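Local coordinates for protein FucU (Bifidobacterium longum subsp. infantis, PDB 3MVK), which probably interconverts sugar forms as a mutarotase and pyranase, acting on the anomers of L-fucose and on the pyranose and furanose forms of D-ribose, at residues G[11-16]-G[45-50]. Sequence-based numbering, arbitrary orientation.
Sequences PELLKV and VRMDGH
Arg46 NH2 donates to Asp48 OD2 at 2.8 Å; Arg46 lies in the strand between Val45 and Met47, the two residues that meet Leu13 of the helix. Arg46 NE donates to Asp48 OD1 at 2.9 Å. Both bonds are nearly straight. The guanidinium takes the carboxylate side-on, and both oxygens are met on their syn sides. This holds the two flat groups nearly edge to edge. Arg46 NH1 has a second anionic partner, Glu36. Asp48 lies in a type I turn from Met47 to His50, closed by His50 N to Met47 O. The His50 ring stacks on His50 of a second subunit.

No hydrogen bond joins 11-16 to 45-50, and the contact is mainly apolar packing. Val45 points toward the helix and offers both methyls. Its CG1 lies 4.3 Å from Leu13 CB. Its CG2 meets Glu12 CD at the same distance, at the end of an extended side chain. With chi1 at -177°, the Leu13 branch extends from the helix toward the strand, and its CD2 touches Met47 CE at 3.7 Å. Met47 is selenomethionine. Its chain bends at chi2 and chi3, which brings CE nearer the helix than its CB direction suggests. The two side chains cross at about a right angle.

The contact packs helix 11-19 against strand 43-47, which borders the sheet within this RbsD/FucU-family chain. The segment axes come within 9.4 Å at 125°. Leu13 and Val16 also reach Cys124 on the neighbouring parallel strand 124-128. Met47 packs on Ile126 of that strand and on Ile55 of helix 52-60.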
loop_
_atom_site.group_PDB
_atom_site.type_symbol
_atom_site.label_atom_id
_atom_site.label_comp_id
_atom_site.label_asym_id
_atom_site.label_seq_id
_atom_site.Cartn_x
_atom_site.Cartn_y
_atom_site.Cartn_z
ATOM N N PRO G 11 5.093 20.883 -8.273
ATOM C CA PRO G 11 6.235 19.980 -8.479
ATOM C C PRO G 11 5.865 18.641 -9.140
ATOM O O PRO G 11 6.616 18.186 -9.990
ATOM C CB PRO G 11 6.772 19.762 -7.060
ATOM C CG PRO G 11 6.399 21.077 -6.339
ATOM C CD PRO G 11 5.036 21.401 -6.893
ATOM N N GLU G 12 4.730 18.046 -8.779
ATOM C CA GLU G 12 4.274 16.827 -9.443
ATOM C C GLU G 12 4.064 16.978 -10.943
ATOM O O GLU G 12 4.376 16.069 -11.714
ATOM C CB GLU G 12 2.993 16.313 -8.813
ATOM C CG GLU G 12 2.490 15.052 -9.518
ATOM C CD GLU G 12 1.282 14.447 -8.865
ATOM O OE1 GLU G 12 0.582 15.161 -8.099
ATOM O OE2 GLU G 12 1.035 13.248 -9.147
ATOM N N LEU G 13 3.512 18.103 -11.375
ATOM C CA LEU G 13 3.294 18.274 -12.807
ATOM C C LEU G 13 4.636 18.481 -13.533
ATOM O O LEU G 13 4.822 18.029 -14.664
ATOM C CB LEU G 13 2.317 19.427 -13.082
ATOM C CG LEU G 13 1.958 19.668 -14.545
ATOM C CD1 LEU G 13 1.378 18.404 -15.193
ATOM C CD2 LEU G 13 0.941 20.815 -14.581
ATOM N N LEU G 14 5.599 19.120 -12.871
ATOM C CA LEU G 14 6.898 19.326 -13.505
ATOM C C LEU G 14 7.519 17.956 -13.749
ATOM O O LEU G 14 8.031 17.691 -14.850
ATOM C CB LEU G 14 7.794 20.216 -12.639
ATOM C CG LEU G 14 9.190 20.511 -13.175
ATOM C CD1 LEU G 14 9.149 21.140 -14.577
ATOM C CD2 LEU G 14 9.913 21.410 -12.182
ATOM N N LYS G 15 7.419 17.082 -12.747
ATOM C CA LYS G 15 7.901 15.700 -12.880
ATOM C C LYS G 15 7.231 14.987 -14.062
ATOM O O LYS G 15 7.898 14.344 -14.884
ATOM C CB LYS G 15 7.665 14.913 -11.595
ATOM C CG LYS G 15 8.124 13.468 -11.708
ATOM C CD LYS G 15 8.087 12.772 -10.338
ATOM C CE LYS G 15 8.672 11.357 -10.389
ATOM N NZ LYS G 15 7.780 10.356 -11.048
ATOM N N VAL G 16 5.910 15.123 -14.137
ATOM C CA VAL G 16 5.128 14.506 -15.224
ATOM C C VAL G 16 5.615 15.010 -16.588
ATOM O O VAL G 16 5.856 14.205 -17.482
ATOM C CB VAL G 16 3.614 14.783 -15.043
ATOM C CG1 VAL G 16 2.847 14.543 -16.350
ATOM C CG2 VAL G 16 3.056 13.915 -13.928
ATOM N N VAL G 45 -3.684 15.737 -12.058
ATOM C CA VAL G 45 -3.191 16.867 -11.281
ATOM C C VAL G 45 -4.282 17.915 -11.205
ATOM O O VAL G 45 -4.788 18.332 -12.234
ATOM C CB VAL G 45 -1.909 17.463 -11.938
ATOM C CG1 VAL G 45 -1.425 18.716 -11.154
ATOM C CG2 VAL G 45 -0.796 16.396 -12.029
ATOM N N ARG G 46 -4.662 18.325 -9.995
ATOM C CA ARG G 46 -5.703 19.352 -9.832
ATOM C C ARG G 46 -5.129 20.725 -10.096
ATOM O O ARG G 46 -4.050 21.073 -9.575
ATOM C CB ARG G 46 -6.305 19.365 -8.424
ATOM C CG ARG G 46 -6.896 18.045 -7.924
ATOM C CD ARG G 46 -7.908 17.430 -8.876
ATOM N NE ARG G 46 -9.026 18.339 -9.143
ATOM C CZ ARG G 46 -10.166 17.953 -9.697
ATOM N NH1 ARG G 46 -10.349 16.676 -10.004
ATOM N NH2 ARG G 46 -11.124 18.849 -9.941
HETATM N N MSE G 47 -5.864 21.500 -10.890
HETATM C CA MSE G 47 -5.545 22.912 -11.139
HETATM C C MSE G 47 -6.822 23.736 -11.156
HETATM O O MSE G 47 -7.051 24.522 -12.072
HETATM C CB MSE G 47 -4.812 23.030 -12.461
HETATM C CG MSE G 47 -3.636 22.127 -12.452
HETATM SE SE MSE G 47 -2.216 23.106 -11.660
HETATM C CE MSE G 47 -1.697 23.204 -13.544
ATOM N N ASP G 48 -7.636 23.528 -10.123
ATOM C CA ASP G 48 -9.021 24.007 -10.094
ATOM C C ASP G 48 -9.134 25.511 -10.163
ATOM O O ASP G 48 -10.131 26.027 -10.661
ATOM C CB ASP G 48 -9.756 23.477 -8.862
ATOM C CG ASP G 48 -9.971 21.970 -8.921
ATOM O OD1 ASP G 48 -8.996 21.220 -8.745
ATOM O OD2 ASP G 48 -11.117 21.544 -9.145
ATOM N N GLY G 49 -8.120 26.215 -9.676
ATOM C CA GLY G 49 -8.192 27.671 -9.707
ATOM C C GLY G 49 -7.714 28.328 -10.989
ATOM O O GLY G 49 -7.631 29.553 -11.041
ATOM N N HIS G 50 -7.401 27.532 -12.021
ATOM C CA HIS G 50 -6.781 28.061 -13.246
ATOM C C HIS G 50 -7.589 27.777 -14.497
ATOM O O HIS G 50 -8.258 26.743 -14.601
ATOM C CB HIS G 50 -5.352 27.534 -13.439
ATOM C CG HIS G 50 -4.446 27.833 -12.284
ATOM N ND1 HIS G 50 -4.055 29.113 -11.953
ATOM C CD2 HIS G 50 -3.856 27.012 -11.379
ATOM C CE1 HIS G 50 -3.268 29.070 -10.889
ATOM N NE2 HIS G 50 -3.129 27.808 -10.523
#